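OBody AM1L10 (Pyrobaculum aerophilum, PDB 4GN3) is an engineered OB-fold binding protein, probably derived from a nucleic acid-binding domain and altered on its surface to recognise a chosen partner. Local coordinates at residues G29-L34 / L74-V80; G3-P7 / E105-L109. One frame throughout, in Å; residues are numbered along the deposited sequence.

Interaction 1: G29-L34 / L74-V80; sequences GWVASL and LSREDVV
The carbonyl oxygen of Val31 is gripped twice: Glu77 N donates to Val31 O over 3.0 Å, in the carbonyl plane and on a lone pair, and water 1 lies 2.8 Å from Val31 O and the same distance from Glu77 OE1. Next to it, Val31 N bonds to Asp78 O at 2.9 Å, so both polar backbone atoms of Val31 are tied to the type II turn from Ser75 to Asp78. Beyond the turn the pairing becomes regular antiparallel sheet. Gly29 and Val80 form a hydrogen-bonded pair, and Val80 N meets Gly29 O at 2.8 Å.

The side chain of Val31 points toward the turn. With CG1 anti to the backbone N (chi1 175°), Val31 CG2 lies 4.2 Å from Leu74 CG and 4.0 Å from Val80 CG1, while Val31 CB rests against Ser75 O. Cutting this side chain back to alanine removes CG2 and would probably open a gap between Leu74 and Val80. Leu34 crosses Leu74 at about a right angle, its CD2 lying 3.8 Å from Leu74 CB. Arg76 bends at chi3 (81°), and Ala32 O stands 3.3 Å above the Arg76 guanidinium plane, over its centre; water 2 joins Arg76 NH1 to Leu34 N.

The segment 29-34 is thus held between two neighbours: the classic bulge at Ala32 and Ser33 faces Lys44 of strand 40-46, while strand 79-88 leads on to strand 105-110 through Val79.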
ATOM      1  N   GLY B  29      21.065   4.726   2.443  1.00 23.47           N
ATOM      2  CA  GLY B  29      21.033   5.341   1.127  1.00 23.53           C
ATOM      3  C   GLY B  29      20.089   6.518   1.128  1.00 24.02           C
ATOM      4  O   GLY B  29      19.914   7.179   2.153  1.00 24.82           O
ATOM      5  N   TRP B  30      19.480   6.781  -0.023  1.00 23.39           N
ATOM      6  CA  TRP B  30      18.552   7.893  -0.151  1.00 23.18           C
ATOM      7  C   TRP B  30      17.163   7.414  -0.458  1.00 22.80           C
ATOM      8  O   TRP B  30      16.979   6.289  -0.942  1.00 22.44           O
ATOM      9  CB  TRP B  30      19.033   8.888  -1.209  1.00 23.79           C
ATOM     10  CG  TRP B  30      19.080   8.318  -2.605  1.00 24.48           C
ATOM     11  CD1 TRP B  30      18.066   8.324  -3.563  1.00 24.36           C
ATOM     12  CD2 TRP B  30      20.209   7.650  -3.250  1.00 24.60           C
ATOM     13  NE1 TRP B  30      18.479   7.717  -4.717  1.00 25.37           N
ATOM     14  CE2 TRP B  30      19.754   7.285  -4.597  1.00 25.19           C
ATOM     15  CE3 TRP B  30      21.503   7.322  -2.862  1.00 25.11           C
ATOM     16  CZ2 TRP B  30      20.575   6.630  -5.496  1.00 25.00           C
ATOM     17  CZ3 TRP B  30      22.324   6.656  -3.782  1.00 25.39           C
ATOM     18  CH2 TRP B  30      21.869   6.323  -5.067  1.00 25.15           C
ATOM     19  N   VAL B  31      16.184   8.267  -0.179  1.00 22.06           N
ATOM     20  CA  VAL B  31      14.777   7.976  -0.450  1.00 22.50           C
ATOM     21  C   VAL B  31      14.509   8.058  -1.953  1.00 23.42           C
ATOM     22  O   VAL B  31      14.612   9.131  -2.561  1.00 23.72           O
ATOM     23  CB  VAL B  31      13.852   8.930   0.337  1.00 22.17           C
ATOM     24  CG1 VAL B  31      12.387   8.721  -0.037  1.00 21.99           C
ATOM     25  CG2 VAL B  31      14.055   8.748   1.834  1.00 22.12           C
ATOM     26  N   ALA B  32      14.182   6.917  -2.551  1.00 23.36           N
ATOM     27  CA  ALA B  32      13.894   6.859  -3.981  1.00 23.84           C
ATOM     28  C   ALA B  32      12.451   7.280  -4.261  1.00 24.44           C
ATOM     29  O   ALA B  32      12.176   7.989  -5.230  1.00 24.66           O
ATOM     30  CB  ALA B  32      14.167   5.465  -4.519  1.00 23.51           C
ATOM     31  N   SER B  33      11.530   6.834  -3.410  1.00 24.36           N
ATOM     32  CA  SER B  33      10.126   7.226  -3.518  1.00 24.87           C
ATOM     33  C   SER B  33       9.389   7.047  -2.194  1.00 24.46           C
ATOM     34  O   SER B  33       9.866   6.361  -1.278  1.00 23.38           O
ATOM     35  CB  SER B  33       9.416   6.433  -4.623  1.00 25.55           C
ATOM     36  OG  SER B  33       9.361   5.055  -4.295  1.00 26.40           O
ATOM     37  N   LEU B  34       8.231   7.684  -2.110  1.00 23.93           N
ATOM     38  CA  LEU B  34       7.351   7.583  -0.958  1.00 24.75           C
ATOM     39  C   LEU B  34       5.941   7.295  -1.456  1.00 24.74           C
ATOM     40  O   LEU B  34       5.509   7.844  -2.472  1.00 26.29           O
ATOM     41  CB  LEU B  34       7.363   8.889  -0.159  1.00 24.03           C
ATOM     42  CG  LEU B  34       8.669   9.325   0.516  1.00 23.75           C
ATOM     43  CD1 LEU B  34       8.635  10.825   0.780  1.00 23.59           C
ATOM     44  CD2 LEU B  34       8.897   8.562   1.810  1.00 23.35           C
ATOM     45  N   LEU B  74       9.851  12.681   5.969  1.00 30.62           N
ATOM     46  CA  LEU B  74      10.608  12.207   4.807  1.00 29.63           C
ATOM     47  C   LEU B  74      10.294  12.941   3.507  1.00 29.10           C
ATOM     48  O   LEU B  74       9.137  13.251   3.224  1.00 28.53           O
ATOM     49  CB  LEU B  74      10.370  10.704   4.611  1.00 29.92           C
ATOM     50  CG  LEU B  74      11.392   9.626   4.983  1.00 30.56           C
ATOM     51  CD1 LEU B  74      12.358  10.016   6.087  1.00 30.72           C
ATOM     52  CD2 LEU B  74      10.674   8.329   5.332  1.00 29.10           C
ATOM     53  N   SER B  75      11.342  13.206   2.729  1.00 29.00           N
ATOM     54  CA  SER B  75      11.231  13.683   1.350  1.00 28.86           C
ATOM     55  C   SER B  75      12.128  12.842   0.446  1.00 28.40           C
ATOM     56  O   SER B  75      13.100  12.238   0.908  1.00 26.81           O
ATOM     57  CB  SER B  75      11.671  15.148   1.248  1.00 29.74           C
ATOM     58  OG  SER B  75      11.000  15.946   2.202  1.00 33.04           O
ATOM     59  N   ARG B  76      11.815  12.817  -0.845  1.00 28.87           N
ATOM     60  CA  ARG B  76      12.697  12.188  -1.824  1.00 30.46           C
ATOM     61  C   ARG B  76      14.087  12.802  -1.716  1.00 29.77           C
ATOM     62  O   ARG B  76      14.223  14.000  -1.460  1.00 29.05           O
ATOM     63  CB  ARG B  76      12.164  12.370  -3.243  1.00 33.28           C
ATOM     64  CG  ARG B  76      10.905  11.573  -3.545  1.00 37.09           C
ATOM     65  CD  ARG B  76      10.296  12.006  -4.870  1.00 40.28           C
ATOM     66  NE  ARG B  76      10.949  11.385  -6.024  1.00 44.84           N
ATOM     67  CZ  ARG B  76      10.409  10.417  -6.768  1.00 48.22           C
ATOM     68  NH1 ARG B  76       9.201   9.942  -6.487  1.00 49.77           N
ATOM     69  NH2 ARG B  76      11.078   9.923  -7.804  1.00 49.75           N
ATOM     70  N   GLU B  77      15.102  11.963  -1.892  1.00 28.88           N
ATOM     71  CA  GLU B  77      16.515  12.359  -1.818  1.00 29.45           C
ATOM     72  C   GLU B  77      17.080  12.518  -0.401  1.00 28.06           C
ATOM     73  O   GLU B  77      18.295  12.685  -0.244  1.00 28.27           O
ATOM     74  CB  GLU B  77      16.808  13.607  -2.682  1.00 30.97           C
ATOM     75  CG  GLU B  77      16.590  13.403  -4.175  1.00 33.63           C
ATOM     76  CD  GLU B  77      17.462  12.304  -4.761  1.00 35.70           C
ATOM     77  OE1 GLU B  77      16.962  11.547  -5.611  1.00 37.73           O
ATOM     78  OE2 GLU B  77      18.648  12.197  -4.384  1.00 38.75           O
ATOM     79  N   ASP B  78      16.228  12.464   0.625  1.00 27.03           N
ATOM     80  CA  ASP B  78      16.723  12.428   2.013  1.00 26.77           C
ATOM     81  C   ASP B  78      17.660  11.237   2.201  1.00 26.49           C
ATOM     82  O   ASP B  78      17.426  10.162   1.638  1.00 26.13           O
ATOM     83  CB  ASP B  78      15.579  12.324   3.024  1.00 27.94           C
ATOM     84  CG  ASP B  78      14.842  13.634   3.227  1.00 28.80           C
ATOM     85  OD1 ASP B  78      15.230  14.658   2.628  1.00 29.92           O
ATOM     86  OD2 ASP B  78      13.860  13.636   3.992  1.00 29.51           O
ATOM     87  N   VAL B  79      18.717  11.434   2.987  1.00 25.64           N
ATOM     88  CA  VAL B  79      19.681  10.376   3.282  1.00 24.88           C
ATOM     89  C   VAL B  79      19.273   9.695   4.591  1.00 25.12           C
ATOM     90  O   VAL B  79      19.157  10.348   5.631  1.00 25.30           O
ATOM     91  CB  VAL B  79      21.127  10.927   3.336  1.00 25.59           C
ATOM     92  CG1 VAL B  79      22.102   9.879   3.860  1.00 24.98           C
ATOM     93  CG2 VAL B  79      21.554  11.407   1.955  1.00 25.53           C
ATOM     94  N   VAL B  80      19.039   8.384   4.522  1.00 24.84           N
ATOM     95  CA  VAL B  80      18.460   7.638   5.644  1.00 23.87           C
ATOM     96  C   VAL B  80      19.269   6.395   5.993  1.00 23.52           C
ATOM     97  O   VAL B  80      20.047   5.893   5.174  1.00 24.10           O
ATOM     98  CB  VAL B  80      16.979   7.228   5.380  1.00 24.11           C
ATOM     99  CG1 VAL B  80      16.078   8.446   5.284  1.00 24.33           C
ATOM    100  CG2 VAL B  80      16.855   6.364   4.127  1.00 24.24           C
TER
HETATM  101  O   HOH W   1      14.527  10.378  -5.023  1.00 41.93           O
HETATM  102  O   HOH W   2       7.896   9.779  -4.181  1.00 33.81           O

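Interaction 2: G3-P7 / E105-L109; sequences GSVYP and EIWIL
The N-terminal arm ahead of the first OB-fold strand, 24-36, lies here against the outer side of strand 105-110, and its residues 4 to 7 run at 86° to residues 105 to 109. Trp107 is the platform. Tyr6 CB sits over one face of its indole in a CH-pi contact, 3.9 Å from the centroid of the six-membered ring, displaced toward the rim. Ser4 CB comes instead to the edge, close to the ring plane and 3.7 Å from Trp107 CH2. At the pyrrole end Pro7 CD approaches Trp107 NE1 to 3.5 Å.

Because Tyr6 CG stands between its backbone N and carbonyl carbon (chi1 74°), the phenol is carried off the indole toward Leu109. There Leu109 CD2 lies over one face of the Tyr6 ring, 3.9 Å from its centroid, a second CH-pi contact, with Leu109 CD1 nearer the hydroxyl end.

The indole is itself steadied from its own strand: Trp107 NE1 donates to Glu105 OE2 at 2.8 Å, nearly in the ring plane, reaching the carboxylate on its anti side. The same oxygen passes 3.6 Å from Pro7 CD. Val81 of the adjacent strand 79-88 also touches Tyr6 and Pro7.

Between arm and strand the adhesion is therefore apolar and CH-pi in kind; within the strand, the bond from Trp107 NE1 to Glu105 OE2 holds the rotation of the indole on which the arm lies.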
ATOM      1  N   GLY B   3      22.988   5.771  25.409  1.00 58.63           N
ATOM      2  CA  GLY B   3      22.864   6.805  24.343  1.00 56.09           C
ATOM      3  C   GLY B   3      22.682   6.204  22.960  1.00 55.09           C
ATOM      4  O   GLY B   3      23.367   5.238  22.594  1.00 54.95           O
ATOM      5  N   SER B   4      21.760   6.779  22.191  1.00 53.13           N
ATOM      6  CA  SER B   4      21.483   6.306  20.834  1.00 50.95           C
ATOM      7  C   SER B   4      22.554   6.726  19.820  1.00 48.39           C
ATOM      8  O   SER B   4      23.141   7.815  19.904  1.00 48.17           O
ATOM      9  CB  SER B   4      20.083   6.736  20.367  1.00 52.80           C
ATOM     10  OG  SER B   4      19.963   8.145  20.248  1.00 54.04           O
ATOM     11  N   VAL B   5      22.810   5.829  18.876  1.00 44.56           N
ATOM     12  CA  VAL B   5      23.715   6.078  17.759  1.00 41.75           C
ATOM     13  C   VAL B   5      23.147   5.332  16.552  1.00 38.84           C
ATOM     14  O   VAL B   5      22.648   4.209  16.697  1.00 38.44           O
ATOM     15  CB  VAL B   5      25.171   5.637  18.078  1.00 42.20           C
ATOM     16  CG1 VAL B   5      25.261   4.140  18.356  1.00 41.96           C
ATOM     17  CG2 VAL B   5      26.120   6.023  16.955  1.00 43.01           C
ATOM     18  N   TYR B   6      23.194   5.952  15.375  1.00 35.44           N
ATOM     19  CA  TYR B   6      22.652   5.296  14.187  1.00 33.83           C
ATOM     20  C   TYR B   6      23.508   4.084  13.809  1.00 32.46           C
ATOM     21  O   TYR B   6      24.735   4.141  13.899  1.00 29.85           O
ATOM     22  CB  TYR B   6      22.437   6.274  13.014  1.00 34.00           C
ATOM     23  CG  TYR B   6      23.677   6.751  12.291  1.00 34.11           C
ATOM     24  CD1 TYR B   6      24.298   5.955  11.322  1.00 35.17           C
ATOM     25  CD2 TYR B   6      24.203   8.017  12.540  1.00 34.92           C
ATOM     26  CE1 TYR B   6      25.429   6.396  10.645  1.00 35.83           C
ATOM     27  CE2 TYR B   6      25.330   8.468  11.865  1.00 35.99           C
ATOM     28  CZ  TYR B   6      25.936   7.657  10.921  1.00 36.39           C
ATOM     29  OH  TYR B   6      27.052   8.103  10.251  1.00 38.37           O
ATOM     30  N   PRO B   7      22.853   2.974  13.415  1.00 31.97           N
ATOM     31  CA  PRO B   7      23.573   1.726  13.171  1.00 31.44           C
ATOM     32  C   PRO B   7      24.402   1.744  11.897  1.00 30.80           C
ATOM     33  O   PRO B   7      24.135   2.523  10.981  1.00 31.06           O
ATOM     34  CB  PRO B   7      22.449   0.688  13.060  1.00 31.43           C
ATOM     35  CG  PRO B   7      21.266   1.467  12.594  1.00 31.08           C
ATOM     36  CD  PRO B   7      21.395   2.816  13.237  1.00 31.81           C
ATOM     37  N   GLU B 105      13.830   0.926  13.106  1.00 24.37           N
ATOM     38  CA  GLU B 105      14.477   2.234  13.209  1.00 24.49           C
ATOM     39  C   GLU B 105      14.511   2.941  11.856  1.00 23.36           C
ATOM     40  O   GLU B 105      14.854   2.330  10.838  1.00 22.37           O
ATOM     41  CB  GLU B 105      15.910   2.087  13.736  1.00 25.56           C
ATOM     42  CG  GLU B 105      16.037   1.554  15.155  1.00 27.48           C
ATOM     43  CD  GLU B 105      17.484   1.288  15.557  1.00 29.64           C
ATOM     44  OE1 GLU B 105      17.705   0.459  16.463  1.00 31.07           O
ATOM     45  OE2 GLU B 105      18.407   1.886  14.958  1.00 29.96           O
ATOM     46  N   ILE B 106      14.153   4.223  11.847  1.00 22.17           N
ATOM     47  CA  ILE B 106      14.360   5.065  10.657  1.00 22.63           C
ATOM     48  C   ILE B 106      15.101   6.336  11.078  1.00 23.73           C
ATOM     49  O   ILE B 106      14.564   7.144  11.831  1.00 23.78           O
ATOM     50  CB  ILE B 106      13.041   5.425   9.933  1.00 21.75           C
ATOM     51  CG1 ILE B 106      12.286   4.156   9.498  1.00 21.40           C
ATOM     52  CG2 ILE B 106      13.317   6.310   8.719  1.00 21.05           C
ATOM     53  CD1 ILE B 106      10.942   4.434   8.845  1.00 20.89           C
ATOM     54  N   TRP B 107      16.338   6.485  10.604  1.00 25.65           N
ATOM     55  CA  TRP B 107      17.179   7.646  10.923  1.00 26.61           C
ATOM     56  C   TRP B 107      17.317   8.518   9.715  1.00 27.25           C
ATOM     57  O   TRP B 107      17.626   8.021   8.634  1.00 26.81           O
ATOM     58  CB  TRP B 107      18.571   7.193  11.358  1.00 28.16           C
ATOM     59  CG  TRP B 107      18.608   6.325  12.596  1.00 29.73           C
ATOM     60  CD1 TRP B 107      18.274   4.978  12.706  1.00 29.96           C
ATOM     61  CD2 TRP B 107      19.038   6.721  13.944  1.00 30.90           C
ATOM     62  NE1 TRP B 107      18.440   4.532  13.995  1.00 30.76           N
ATOM     63  CE2 TRP B 107      18.905   5.523  14.785  1.00 31.35           C
ATOM     64  CE3 TRP B 107      19.501   7.903  14.518  1.00 31.86           C
ATOM     65  CZ2 TRP B 107      19.227   5.535  16.139  1.00 32.62           C
ATOM     66  CZ3 TRP B 107      19.819   7.901  15.887  1.00 32.01           C
ATOM     67  CH2 TRP B 107      19.685   6.744  16.672  1.00 32.27           C
ATOM     68  N   ILE B 108      17.100   9.822   9.873  1.00 27.53           N
ATOM     69  CA  ILE B 108      17.339  10.770   8.784  1.00 29.10           C
ATOM     70  C   ILE B 108      18.693  11.434   9.026  1.00 30.71           C
ATOM     71  O   ILE B 108      18.862  12.167   9.997  1.00 31.12           O
ATOM     72  CB  ILE B 108      16.226  11.838   8.681  1.00 29.89           C
ATOM     73  CG1 ILE B 108      14.853  11.178   8.506  1.00 29.50           C
ATOM     74  CG2 ILE B 108      16.510  12.803   7.532  1.00 29.95           C
ATOM     75  CD1 ILE B 108      13.687  12.122   8.708  1.00 30.13           C
ATOM     76  N   LEU B 109      19.658  11.155   8.154  1.00 31.22           N
ATOM     77  CA  LEU B 109      21.010  11.668   8.326  1.00 33.31           C
ATOM     78  C   LEU B 109      21.146  13.082   7.789  1.00 36.31           C
ATOM     79  O   LEU B 109      21.820  13.913   8.392  1.00 36.92           O
ATOM     80  CB  LEU B 109      22.041  10.728   7.699  1.00 33.18           C
ATOM     81  CG  LEU B 109      22.243   9.387   8.414  1.00 33.62           C
ATOM     82  CD1 LEU B 109      23.591   8.790   8.031  1.00 34.31           C
ATOM     83  CD2 LEU B 109      22.116   9.503   9.931  1.00 34.46           C
TER

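Interactions 1 and 2 have centres about 15 Å apart and meet through one sheet, since strands 79-88 and 105-110 are neighbours in it. Val79 O and Leu109 N, 2.7 Å apart, probably form a hydrogen bond between them, and Leu74 CD1 packs on Ile108 CD1. Along the chain the order is 3-7, 29-34, 74-80, 105-109, so the contact of the two middle segments falls within the span bracketed by the two outer ones. Interaction 1 joins strand 24-36 of the OB fold to the turn and the first residues of strand 79-88; interaction 2 lays the N-terminal arm against the strand near the C-terminus.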